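Local structure of galactokinase (Bifidobacterium longum subsp. infantis ATCC 15697 = JCM 1222 = DSM 20088, 6TEQ) at residues L22-Y27 with R77-G81; A185-G189 with Y248-R252; S195-G201 with A408-A412; E231-V235 with G380-A386. The protein probably phosphorylates galactose at the expense of ATP, as a GHMP-family galactokinase, and holds 2-deoxy-2-fluoro-galactose in its sugar pocket. All blocks are in the same frame, centred on the assembly; numbering follows the deposited sequence. Where two conformers were deposited one is given.

Contact 1. Residues L22-Y27 with R77-G81; sequences LFVDTY and RVVSG
The Tyr27 ring and the Arg77 chain lie alongside, running opposite ways, and Tyr27 CD1 sits over the centre of one guanidinium face, 3.6 Å from Arg77 CZ. The planes are 49° apart, tilted and not a parallel stack. Tyr27 CG lies anti to the carbonyl carbon (chi1 -54°), which sends the ring toward the strand and brings Tyr27 OH within 3.3 Å of Val78 CA; there the hydroxyl is hydrogen-bonded to Ala127 O of the neighbouring strand 125-131. Arg77 NE forms a salt bridge with Asp126, and a water at the guanidinium edge links Arg77 NH2 (2.9 Å) to Tyr27 O. Here the 22-27 turn of helix 12-27 packs on the large mixed sheet, crossing strand 77-80 at 126° with axes 9.5 Å apart. Val79 is the bump beneath it: its CG1 meets Tyr27 CZ at 4.1 Å, Thr26 OG1 at 3.6 Å and Leu22 CG at 4.0 Å. With alanine in place of Tyr27, the guanidinium face would probably lose its cover, Val79 CG1 part of its cover, and Ala127 O its hydroxyl partner. One turn before Thr26, Leu22 CD2 lies 3.5 Å from Gly81 N, beside Ser80, which binds ADP in another structure of this protein.

Contact 2. Residues A185-G189 with Y248-R252; sequences ASTGG and YAQRR. With GAF (2-deoxy-2-fluoro-alpha-D-galactopyranose), chain M.
Ser186 and Arg252 meet through one direct bond: Arg252 NH1 donates to Ser186 OG at 3.0 Å, with an N-H...O angle of 147° and the oxygen 23° out of the guanidinium plane. Ser186 OG stands anti to its own backbone N (chi1 -175°), a setting that turns it to the helix, where it also lies at the edge of the Tyr248 ring, 3.6 Å from Tyr248 CE2. The loop between helices 165-183 and 190-197 thus meets the first turn of helix 247-262, and the two together form part of the galactose pocket of this GHMP kinase. Tyr248 OH comes to 2.8 Å from O4 of the alpha sugar, and its proton may go there. Gly188 N divides its single hydrogen between two weak bonds, one to O3 of the sugar (3.0 Å) and one to Tyr248 OH (3.3 Å). The carbonyl of Gly188 is engaged too, by Thr187 OG1 at 2.8 Å, while Thr187 N is bound to Asn180 OD1. Thr187 OG1 also comes within 3.2 Å of F2, the fluorine that replaces the 2-hydroxyl of galactose. The backbone N of His47 gives the sugar a further hydrogen bond.

Contact 3. Residues S195-G201 with A408-A412; sequences SMRCTEG and AAASA
The CB of Ser411 lies against two carbonyl oxygens, 3.1 Å from Cys198 O and 3.4 Å from Ser195 O, so that the residue fits into the bend where the chain leaves helix 190-197. Ser411 OG is turned between its own backbone N and carbonyl carbon (chi1 68°), and its hydrogen bond goes to a glycerol, probably from the crystallisation liquor, that Cys198 O binds as well. A water accepts from Ser411 N at 2.9 Å and gives a weak bond to Cys198 O. The segments run antiparallel, with one direct backbone bond near each end. Ala412 N donates to Ser195 O at 2.8 Å, nearly along the C=O axis. At the far end Gly201 N reaches Ala408 O at 2.8 Å; the N-H points almost straight at the oxygen (176°) yet comes from 50° above the carbonyl plane. Glu200 lies beside the same oxygen, its CG 3.6 Å from Ala408 O, and Ala408 CB packs back on Gly201 N at 3.7 Å. Arg168 adds a clasp, NH1 bonding both Met196 O and Ala412 O. The arrangement belongs to the joint between the two halves of the fold: 408-412 carries the chain from strand 402-404 of the five-stranded sheet to strand 413-417 of the large sheet, and 195-201 leads from helix 190-197 into strand 202-207 of that large sheet.

Contact 4. Residues E231-V235 with G380-A386; sequences ELLVV and GQGHEIA
The Leu233 fork and the Glu231 carboxylate are the two bumps that strand 231-235 sets against the first turn of helix 382-396. Leu233 CD2 touches Ile385 CG2 at 3.5 Å, while CD1 lies 3.6 Å from Gly382 O and also meets Ala386 CB. Leu233 CG is anti to the backbone N (chi1 174°), which points the fork away from the strand and in beside these partners. Shortened to an alanine here, the side chain would lose both methyls and is likely to leave a gap facing Ile385 CG2 and Ala386 CB. Further along, Val235 CG2 makes a lighter touch on Ala386 CB at 4.4 Å. Strand and helix segments run 29° from parallel with their axes 8.9 Å apart, the helix lying on the five-stranded sheet in which strand 372-378 is the neighbour of 230-236. Glu231 was modelled in two conformers. In the one described, its extended chain puts the carboxylate into the hollow at Gly382, OE2 3.3 Å from Gly382 CA. OE1 accepts from Gly380 N at 2.9 Å, almost in line with its C-O bond, and from Gly382 N at 3.0 Å, from 61° above the carboxylate plane. OE2 takes a bond from a water that accepts from His383 N. In this conformer, backbone N-H groups at the helix N-terminus would probably stabilise the ionised carboxylate, which would offset the positive end of the helix dipole.

Overall arrangement
Contact 2 lies at the sugar. Contact 3 comes within about 7 Å of contact 2 between nearest atoms, though the two sit on opposite sides of the chain's centre; helix 190-197 connects them, starting just after the loop 185-189 and ending in 195-201. The Ser195 side chain is about 11 Å from the beta anomer of the sugar. Contact 4 is nested within the loop that contact 3 closes, again about 7 Å off at the nearest atoms, and its Val235 side chain is about 12 Å from that of ADP-binding Gly138. Contact 1 is peripheral, about 16 Å from contacts 2 and 3 at nearest atoms, yet its Ser80 also binds ADP, a nucleotide absent here.

Contact 1. Residues L22-Y27 with R77-G81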
loop_
_atom_site.group_PDB
_atom_site.type_symbol
_atom_site.label_atom_id
_atom_site.label_comp_id
_atom_site.label_asym_id
_atom_site.label_seq_id
_atom_site.Cartn_x
_atom_site.Cartn_y
_atom_site.Cartn_z
ATOM N N LEU A 22 -12.268 -20.389 -10.471
ATOM C CA LEU A 22 -13.132 -20.094 -9.320
ATOM C C LEU A 22 -14.420 -19.437 -9.834
ATOM O O LEU A 22 -15.521 -19.681 -9.304
ATOM C CB LEU A 22 -12.401 -19.195 -8.330
ATOM C CG LEU A 22 -13.191 -18.771 -7.112
ATOM C CD1 LEU A 22 -13.591 -19.968 -6.288
ATOM C CD2 LEU A 22 -12.360 -17.862 -6.231
ATOM N N PHE A 23 -14.286 -18.604 -10.834
ATOM C CA PHE A 23 -15.466 -17.900 -11.401
ATOM C C PHE A 23 -16.413 -18.946 -12.028
ATOM O O PHE A 23 -17.608 -18.943 -11.694
ATOM C CB PHE A 23 -15.032 -16.891 -12.466
ATOM C CG PHE A 23 -16.175 -16.036 -12.925
ATOM C CD1 PHE A 23 -17.102 -16.565 -13.833
ATOM C CD2 PHE A 23 -16.355 -14.774 -12.407
ATOM C CE1 PHE A 23 -18.157 -15.788 -14.227
ATOM C CE2 PHE A 23 -17.418 -13.977 -12.810
ATOM C CZ PHE A 23 -18.316 -14.498 -13.715
ATOM N N VAL A 24 -15.890 -19.863 -12.837
ATOM C CA VAL A 24 -16.719 -20.867 -13.576
ATOM C C VAL A 24 -17.292 -21.831 -12.543
ATOM O O VAL A 24 -18.519 -22.127 -12.621
ATOM C CB VAL A 24 -15.905 -21.561 -14.692
ATOM C CG1 VAL A 24 -16.622 -22.781 -15.274
ATOM C CG2 VAL A 24 -15.597 -20.598 -15.843
ATOM N N ASP A 25 -16.488 -22.290 -11.572
ATOM C CA ASP A 25 -16.964 -23.174 -10.466
ATOM C C ASP A 25 -18.104 -22.534 -9.641
ATOM O O ASP A 25 -18.962 -23.237 -9.038
ATOM C CB ASP A 25 -15.781 -23.525 -9.556
ATOM C CG ASP A 25 -14.866 -24.521 -10.238
ATOM O OD1 ASP A 25 -15.257 -25.015 -11.342
ATOM O OD2 ASP A 25 -13.787 -24.782 -9.687
ATOM N N THR A 26 -18.076 -21.236 -9.469
ATOM C CA THR A 26 -18.989 -20.536 -8.553
ATOM C C THR A 26 -20.250 -20.126 -9.331
ATOM O O THR A 26 -21.348 -20.282 -8.756
ATOM C CB THR A 26 -18.320 -19.330 -7.913
ATOM O OG1 THR A 26 -17.115 -19.660 -7.246
ATOM C CG2 THR A 26 -19.279 -18.666 -6.956
ATOM N N TYR A 27 -20.081 -19.548 -10.530
ATOM C CA TYR A 27 -21.164 -18.851 -11.269
ATOM C C TYR A 27 -21.587 -19.544 -12.553
ATOM O O TYR A 27 -22.648 -19.166 -13.044
ATOM C CB TYR A 27 -20.714 -17.432 -11.636
ATOM C CG TYR A 27 -20.241 -16.623 -10.470
ATOM C CD1 TYR A 27 -21.055 -16.437 -9.378
ATOM C CD2 TYR A 27 -18.983 -16.054 -10.407
ATOM C CE1 TYR A 27 -20.675 -15.688 -8.277
ATOM C CE2 TYR A 27 -18.574 -15.319 -9.289
ATOM C CZ TYR A 27 -19.404 -15.143 -8.204
ATOM O OH TYR A 27 -19.108 -14.393 -7.086
ATOM N N ARG A 77 -22.314 -10.187 -6.687
ATOM C CA ARG A 77 -21.842 -11.451 -6.104
ATOM C C ARG A 77 -20.317 -11.451 -6.169
ATOM O O ARG A 77 -19.760 -11.306 -7.242
ATOM C CB ARG A 77 -22.440 -12.695 -6.725
ATOM C CG ARG A 77 -23.940 -12.785 -6.602
ATOM C CD ARG A 77 -24.494 -14.052 -7.160
ATOM N NE ARG A 77 -24.246 -14.160 -8.558
ATOM C CZ ARG A 77 -24.440 -15.256 -9.266
ATOM N NH1 ARG A 77 -24.890 -16.367 -8.695
ATOM N NH2 ARG A 77 -24.166 -15.235 -10.555
ATOM N N VAL A 78 -19.681 -11.824 -5.080
ATOM C CA VAL A 78 -18.216 -11.970 -5.058
ATOM C C VAL A 78 -17.859 -13.217 -4.268
ATOM O O VAL A 78 -18.492 -13.541 -3.247
ATOM C CB VAL A 78 -17.539 -10.714 -4.469
ATOM C CG1 VAL A 78 -17.723 -9.530 -5.383
ATOM C CG2 VAL A 78 -17.946 -10.369 -3.092
ATOM N N VAL A 79 -16.772 -13.830 -4.680
ATOM C CA VAL A 79 -16.212 -14.997 -3.976
ATOM C C VAL A 79 -14.702 -14.806 -3.958
ATOM O O VAL A 79 -14.155 -14.187 -4.919
ATOM C CB VAL A 79 -16.680 -16.305 -4.614
ATOM C CG1 VAL A 79 -16.186 -16.381 -6.049
ATOM C CG2 VAL A 79 -16.267 -17.540 -3.787
ATOM N N SER A 80 -14.048 -15.351 -2.953
ATOM C CA SER A 80 -12.574 -15.295 -2.862
ATOM C C SER A 80 -12.031 -16.691 -2.712
ATOM O O SER A 80 -12.690 -17.474 -2.011
ATOM C CB SER A 80 -12.173 -14.459 -1.652
ATOM O OG SER A 80 -10.783 -14.586 -1.342
ATOM N N GLY A 81 -10.842 -16.945 -3.258
ATOM C CA GLY A 81 -10.180 -18.255 -3.162
ATOM C C GLY A 81 -9.916 -18.618 -1.699
ATOM O O GLY A 81 -9.756 -19.785 -1.399
HETATM O O HOH W 1 -24.064 -16.848 -12.968
#

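Contact 2. Residues A185-G189 with Y248-R252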
loop_
_atom_site.group_PDB
_atom_site.type_symbol
_atom_site.label_atom_id
_atom_site.label_comp_id
_atom_site.label_asym_id
_atom_site.label_seq_id
_atom_site.Cartn_x
_atom_site.Cartn_y
_atom_site.Cartn_z
ATOM N N ALA A 185 -12.681 1.476 6.625
ATOM C CA ALA A 185 -11.244 1.274 6.884
ATOM C C ALA A 185 -10.535 2.545 6.448
ATOM O O ALA A 185 -10.451 2.816 5.261
ATOM C CB ALA A 185 -10.721 0.101 6.146
ATOM N N SER A 186 -10.004 3.272 7.394
ATOM C CA SER A 186 -9.318 4.557 7.151
ATOM C C SER A 186 -8.071 4.309 6.302
ATOM O O SER A 186 -7.243 3.422 6.670
ATOM C CB SER A 186 -8.952 5.171 8.444
ATOM O OG SER A 186 -8.404 6.431 8.219
ATOM N N THR A 187 -7.930 5.028 5.207
ATOM C CA THR A 187 -6.814 4.855 4.244
ATOM C C THR A 187 -6.513 6.183 3.528
ATOM O O THR A 187 -7.441 7.002 3.215
ATOM C CB THR A 187 -7.088 3.748 3.224
ATOM O OG1 THR A 187 -5.941 3.579 2.388
ATOM C CG2 THR A 187 -8.293 4.086 2.387
ATOM N N GLY A 188 -5.220 6.453 3.390
ATOM C CA GLY A 188 -4.771 7.521 2.514
ATOM C C GLY A 188 -4.755 6.890 1.135
ATOM O O GLY A 188 -5.438 5.904 0.915
ATOM N N GLY A 189 -4.103 7.523 0.218
ATOM C CA GLY A 189 -4.109 7.037 -1.148
ATOM C C GLY A 189 -2.858 6.415 -1.614
ATOM O O GLY A 189 -2.774 6.143 -2.826
ATOM N N TYR A 248 -4.518 3.710 13.655
ATOM C CA TYR A 248 -4.158 4.418 12.401
ATOM C C TYR A 248 -5.032 5.670 12.338
ATOM O O TYR A 248 -4.534 6.758 12.108
ATOM C CB TYR A 248 -4.313 3.447 11.224
ATOM C CG TYR A 248 -4.113 4.078 9.851
ATOM C CD1 TYR A 248 -2.859 4.133 9.295
ATOM C CD2 TYR A 248 -5.132 4.756 9.212
ATOM C CE1 TYR A 248 -2.641 4.735 8.057
ATOM C CE2 TYR A 248 -4.955 5.344 7.980
ATOM C CZ TYR A 248 -3.697 5.376 7.408
ATOM O OH TYR A 248 -3.596 6.005 6.212
ATOM N N ALA A 249 -6.312 5.543 12.651
ATOM C CA ALA A 249 -7.250 6.680 12.652
ATOM C C ALA A 249 -6.768 7.716 13.648
ATOM O O ALA A 249 -6.906 8.946 13.351
ATOM C CB ALA A 249 -8.658 6.225 12.988
ATOM N N GLN A 250 -6.270 7.285 14.813
ATOM C CA GLN A 250 -5.811 8.272 15.830
ATOM C C GLN A 250 -4.642 9.062 15.213
ATOM O O GLN A 250 -4.680 10.321 15.270
ATOM C CB GLN A 250 -5.422 7.635 17.166
ATOM C CG GLN A 250 -5.024 8.664 18.226
ATOM C CD GLN A 250 -6.040 9.756 18.486
ATOM O OE1 GLN A 250 -7.121 9.507 19.050
ATOM N NE2 GLN A 250 -5.712 10.968 18.036
ATOM N N ARG A 251 -3.660 8.393 14.612
ATOM C CA ARG A 251 -2.488 9.135 14.062
ATOM C C ARG A 251 -2.990 10.235 13.109
ATOM O O ARG A 251 -2.505 11.405 13.186
ATOM C CB ARG A 251 -1.508 8.209 13.364
ATOM C CG ARG A 251 -0.885 7.160 14.268
ATOM C CD ARG A 251 0.016 7.802 15.318
ATOM N NE ARG A 251 0.592 6.762 16.174
ATOM C CZ ARG A 251 -0.069 6.132 17.122
ATOM N NH1 ARG A 251 -1.341 6.398 17.372
ATOM N NH2 ARG A 251 0.520 5.160 17.782
ATOM N N ARG A 252 -3.927 9.872 12.218
ATOM C CA ARG A 252 -4.524 10.846 11.298
ATOM C C ARG A 252 -5.161 12.008 12.082
ATOM O O ARG A 252 -4.928 13.154 11.689
ATOM C CB ARG A 252 -5.519 10.178 10.348
ATOM C CG ARG A 252 -4.885 9.189 9.390
ATOM C CD ARG A 252 -5.841 8.765 8.277
ATOM N NE ARG A 252 -6.249 9.825 7.388
ATOM C CZ ARG A 252 -7.052 9.674 6.348
ATOM N NH1 ARG A 252 -7.670 8.530 6.141
ATOM N NH2 ARG A 252 -7.312 10.700 5.568
HETATM C C1 GAF M . -1.530 2.435 5.394
HETATM C C2 GAF M . -2.451 3.283 4.543
HETATM F F2 GAF M . -3.289 2.466 3.861
HETATM C C3 GAF M . -1.683 4.157 3.574
HETATM O O3 GAF M . -2.545 5.097 3.015
HETATM C C4 GAF M . -0.552 4.944 4.300
HETATM O O4 GAF M . -1.040 5.967 5.159
HETATM C C5 GAF M . 0.285 3.979 5.069
HETATM O O5 GAF M . -0.517 3.267 5.980
HETATM C C6 GAF M . 1.411 4.636 5.840
HETATM O O6 GAF M . 2.335 5.281 4.964
HETATM O O1 GAF M . -1.008 1.487 4.482
#

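Contact 3. Residues S195-G201 with A408-A412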
loop_
_atom_site.group_PDB
_atom_site.type_symbol
_atom_site.label_atom_id
_atom_site.label_comp_id
_atom_site.label_asym_id
_atom_site.label_seq_id
_atom_site.Cartn_x
_atom_site.Cartn_y
_atom_site.Cartn_z
ATOM N N SER A 195 -0.692 0.858 -6.735
ATOM C CA SER A 195 -1.229 -0.346 -7.389
ATOM C C SER A 195 -1.597 0.002 -8.834
ATOM O O SER A 195 -1.496 -0.852 -9.722
ATOM C CB SER A 195 -2.438 -0.859 -6.592
ATOM O OG SER A 195 -2.847 -2.110 -7.062
ATOM N N MET A 196 -1.986 1.243 -9.102
ATOM C CA MET A 196 -2.523 1.592 -10.438
ATOM C C MET A 196 -1.571 2.498 -11.217
ATOM O O MET A 196 -1.863 2.725 -12.414
ATOM C CB MET A 196 -3.904 2.242 -10.352
ATOM C CG MET A 196 -4.879 1.281 -9.756
ATOM S SD MET A 196 -6.572 1.818 -9.993
ATOM C CE MET A 196 -6.928 0.943 -11.522
ATOM N N ARG A 197 -0.450 2.930 -10.639
ATOM C CA ARG A 197 0.400 3.902 -11.350
ATOM C C ARG A 197 1.877 3.575 -11.315
ATOM O O ARG A 197 2.628 4.197 -12.118
ATOM C CB ARG A 197 0.165 5.328 -10.829
ATOM C CG ARG A 197 -1.270 5.757 -10.951
ATOM C CD ARG A 197 -1.448 7.032 -10.257
ATOM N NE ARG A 197 -0.940 8.144 -11.084
ATOM C CZ ARG A 197 -0.893 9.381 -10.721
ATOM N NH1 ARG A 197 -1.202 9.737 -9.469
ATOM N NH2 ARG A 197 -0.521 10.285 -11.621
ATOM N N CYS A 198 2.301 2.574 -10.556
ATOM C CA CYS A 198 3.722 2.163 -10.580
ATOM C C CYS A 198 4.074 1.603 -11.947
ATOM O O CYS A 198 3.149 1.171 -12.688
ATOM C CB CYS A 198 4.031 1.190 -9.472
ATOM S SG CYS A 198 4.140 1.939 -7.832
ATOM N N THR A 199 5.355 1.587 -12.239
ATOM C CA THR A 199 5.843 0.913 -13.448
ATOM C C THR A 199 7.001 -0.032 -13.099
ATOM O O THR A 199 7.720 0.139 -12.118
ATOM C CB THR A 199 6.223 1.936 -14.516
ATOM O OG1 THR A 199 7.324 2.733 -14.039
ATOM C CG2 THR A 199 5.078 2.841 -14.909
ATOM N N GLU A 200 7.177 -1.004 -13.937
ATOM C CA GLU A 200 8.261 -1.996 -13.770
ATOM C C GLU A 200 9.626 -1.290 -13.765
ATOM O O GLU A 200 9.840 -0.358 -14.546
ATOM C CB GLU A 200 8.220 -3.032 -14.873
ATOM C CG GLU A 200 9.224 -4.155 -14.672
ATOM C CD GLU A 200 10.671 -3.890 -15.102
ATOM O OE1 GLU A 200 10.885 -3.034 -16.028
ATOM O OE2 GLU A 200 11.600 -4.526 -14.494
ATOM N N GLY A 201 10.467 -1.671 -12.817
ATOM C CA GLY A 201 11.813 -1.103 -12.654
ATOM C C GLY A 201 11.854 0.312 -12.088
ATOM O O GLY A 201 12.954 0.909 -12.131
ATOM N N ALA A 408 10.530 -3.853 -8.271
ATOM C CA ALA A 408 9.542 -2.907 -8.794
ATOM C C ALA A 408 8.909 -3.517 -10.037
ATOM O O ALA A 408 9.559 -3.701 -11.093
ATOM C CB ALA A 408 10.200 -1.586 -9.095
ATOM N N ALA A 409 7.628 -3.830 -9.922
ATOM C CA ALA A 409 6.806 -4.530 -10.922
ATOM C C ALA A 409 5.737 -3.595 -11.481
ATOM O O ALA A 409 5.654 -2.419 -11.124
ATOM C CB ALA A 409 6.225 -5.784 -10.292
ATOM N N ALA A 410 5.020 -4.105 -12.485
ATOM C CA ALA A 410 3.988 -3.364 -13.222
ATOM C C ALA A 410 2.744 -3.131 -12.381
ATOM O O ALA A 410 2.461 -3.861 -11.374
ATOM C CB ALA A 410 3.669 -4.160 -14.485
ATOM N N SER A 411 2.025 -2.086 -12.770
ATOM C CA SER A 411 0.777 -1.695 -12.107
ATOM C C SER A 411 -0.354 -2.631 -12.566
ATOM O O SER A 411 -0.132 -3.606 -13.324
ATOM C CB SER A 411 0.443 -0.250 -12.417
ATOM O OG SER A 411 0.115 -0.130 -13.810
ATOM N N ALA A 412 -1.547 -2.308 -12.163
ATOM C CA ALA A 412 -2.787 -3.046 -12.499
ATOM C C ALA A 412 -2.916 -3.137 -14.022
ATOM O O ALA A 412 -2.559 -2.192 -14.741
ATOM C CB ALA A 412 -3.970 -2.397 -11.875
HETATM O O HOH W 2 2.875 -0.864 -15.316
#

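Contact 4. Residues E231-V235 with G380-A386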
loop_
_atom_site.group_PDB
_atom_site.type_symbol
_atom_site.label_atom_id
_atom_site.label_comp_id
_atom_site.label_asym_id
_atom_site.label_seq_id
_atom_site.Cartn_x
_atom_site.Cartn_y
_atom_site.Cartn_z
ATOM N N GLU A 231 19.219 -6.582 -3.506
ATOM C CA GLU A 231 18.003 -7.400 -3.335
ATOM C C GLU A 231 17.177 -6.683 -2.268
ATOM O O GLU A 231 17.746 -6.277 -1.231
ATOM C CB GLU A 231 18.423 -8.850 -3.020
ATOM C CG GLU A 231 17.389 -9.696 -2.283
ATOM C CD GLU A 231 17.843 -11.124 -2.005
ATOM O OE1 GLU A 231 19.084 -11.400 -2.040
ATOM O OE2 GLU A 231 16.967 -11.955 -1.722
ATOM N N LEU A 232 15.888 -6.496 -2.524
ATOM C CA LEU A 232 15.011 -5.876 -1.521
ATOM C C LEU A 232 14.360 -7.034 -0.787
ATOM O O LEU A 232 13.489 -7.685 -1.361
ATOM C CB LEU A 232 13.971 -4.978 -2.167
ATOM C CG LEU A 232 13.094 -4.264 -1.164
ATOM C CD1 LEU A 232 13.849 -3.209 -0.416
ATOM C CD2 LEU A 232 11.905 -3.677 -1.904
ATOM N N LEU A 233 14.820 -7.283 0.429
ATOM C CA LEU A 233 14.239 -8.334 1.279
ATOM C C LEU A 233 12.925 -7.772 1.812
ATOM O O LEU A 233 12.924 -6.680 2.353
ATOM C CB LEU A 233 15.200 -8.702 2.414
ATOM C CG LEU A 233 14.624 -9.699 3.436
ATOM C CD1 LEU A 233 14.259 -10.992 2.755
ATOM C CD2 LEU A 233 15.604 -9.978 4.549
ATOM N N VAL A 234 11.864 -8.560 1.739
ATOM C CA VAL A 234 10.574 -8.200 2.357
ATOM C C VAL A 234 10.163 -9.350 3.284
ATOM O O VAL A 234 10.169 -10.486 2.794
ATOM C CB VAL A 234 9.515 -7.925 1.291
ATOM C CG1 VAL A 234 8.150 -7.678 1.966
ATOM C CG2 VAL A 234 9.944 -6.796 0.413
ATOM N N VAL A 235 9.934 -9.051 4.571
ATOM C CA VAL A 235 9.579 -10.083 5.542
ATOM C C VAL A 235 8.285 -9.665 6.185
ATOM O O VAL A 235 8.235 -8.612 6.840
ATOM C CB VAL A 235 10.697 -10.304 6.593
ATOM C CG1 VAL A 235 10.209 -11.263 7.690
ATOM C CG2 VAL A 235 11.967 -10.780 5.930
ATOM N N GLY A 380 21.762 -11.896 -3.119
ATOM C CA GLY A 380 22.141 -13.244 -2.670
ATOM C C GLY A 380 22.055 -13.344 -1.150
ATOM O O GLY A 380 22.176 -14.446 -0.669
ATOM N N GLN A 381 21.753 -12.256 -0.426
ATOM C CA GLN A 381 21.751 -12.278 1.064
ATOM C C GLN A 381 20.326 -12.345 1.659
ATOM O O GLN A 381 20.204 -12.477 2.886
ATOM C CB GLN A 381 22.475 -11.076 1.664
ATOM C CG GLN A 381 23.914 -10.950 1.208
ATOM C CD GLN A 381 24.652 -12.221 1.469
ATOM O OE1 GLN A 381 25.063 -12.908 0.545
ATOM N NE2 GLN A 381 24.706 -12.600 2.737
ATOM N N GLY A 382 19.275 -12.167 0.865
ATOM C CA GLY A 382 17.910 -12.103 1.401
ATOM C C GLY A 382 17.521 -13.357 2.155
ATOM O O GLY A 382 16.971 -13.243 3.250
ATOM N N HIS A 383 17.834 -14.540 1.613
ATOM C CA HIS A 383 17.405 -15.810 2.267
ATOM C C HIS A 383 18.102 -15.926 3.600
ATOM O O HIS A 383 17.437 -16.254 4.581
ATOM C CB HIS A 383 17.687 -17.038 1.424
ATOM C CG HIS A 383 16.591 -17.338 0.467
ATOM N ND1 HIS A 383 16.221 -16.430 -0.533
ATOM C CD2 HIS A 383 15.746 -18.391 0.393
ATOM C CE1 HIS A 383 15.194 -16.937 -1.199
ATOM N NE2 HIS A 383 14.893 -18.143 -0.642
ATOM N N GLU A 384 19.397 -15.646 3.639
ATOM C CA GLU A 384 20.168 -15.795 4.900
ATOM C C GLU A 384 19.593 -14.876 5.954
ATOM O O GLU A 384 19.431 -15.316 7.096
ATOM C CB GLU A 384 21.606 -15.339 4.689
ATOM C CG GLU A 384 22.478 -15.420 5.933
ATOM C CD GLU A 384 23.902 -15.745 5.507
ATOM O OE1 GLU A 384 24.646 -14.775 5.336
ATOM O OE2 GLU A 384 24.211 -16.962 5.207
ATOM N N ILE A 385 19.294 -13.623 5.585
ATOM C CA ILE A 385 18.808 -12.639 6.582
ATOM C C ILE A 385 17.388 -13.015 7.009
ATOM O O ILE A 385 17.087 -12.941 8.203
ATOM C CB ILE A 385 18.923 -11.219 6.040
ATOM C CG1 ILE A 385 20.400 -10.824 5.878
ATOM C CG2 ILE A 385 18.181 -10.230 6.959
ATOM C CD1 ILE A 385 20.613 -9.553 5.093
ATOM N N ALA A 386 16.544 -13.428 6.089
ATOM C CA ALA A 386 15.181 -13.920 6.426
ATOM C C ALA A 386 15.270 -15.079 7.408
ATOM O O ALA A 386 14.543 -15.113 8.379
ATOM C CB ALA A 386 14.457 -14.296 5.174
HETATM O O HOH W 3 18.297 -14.490 -1.267
#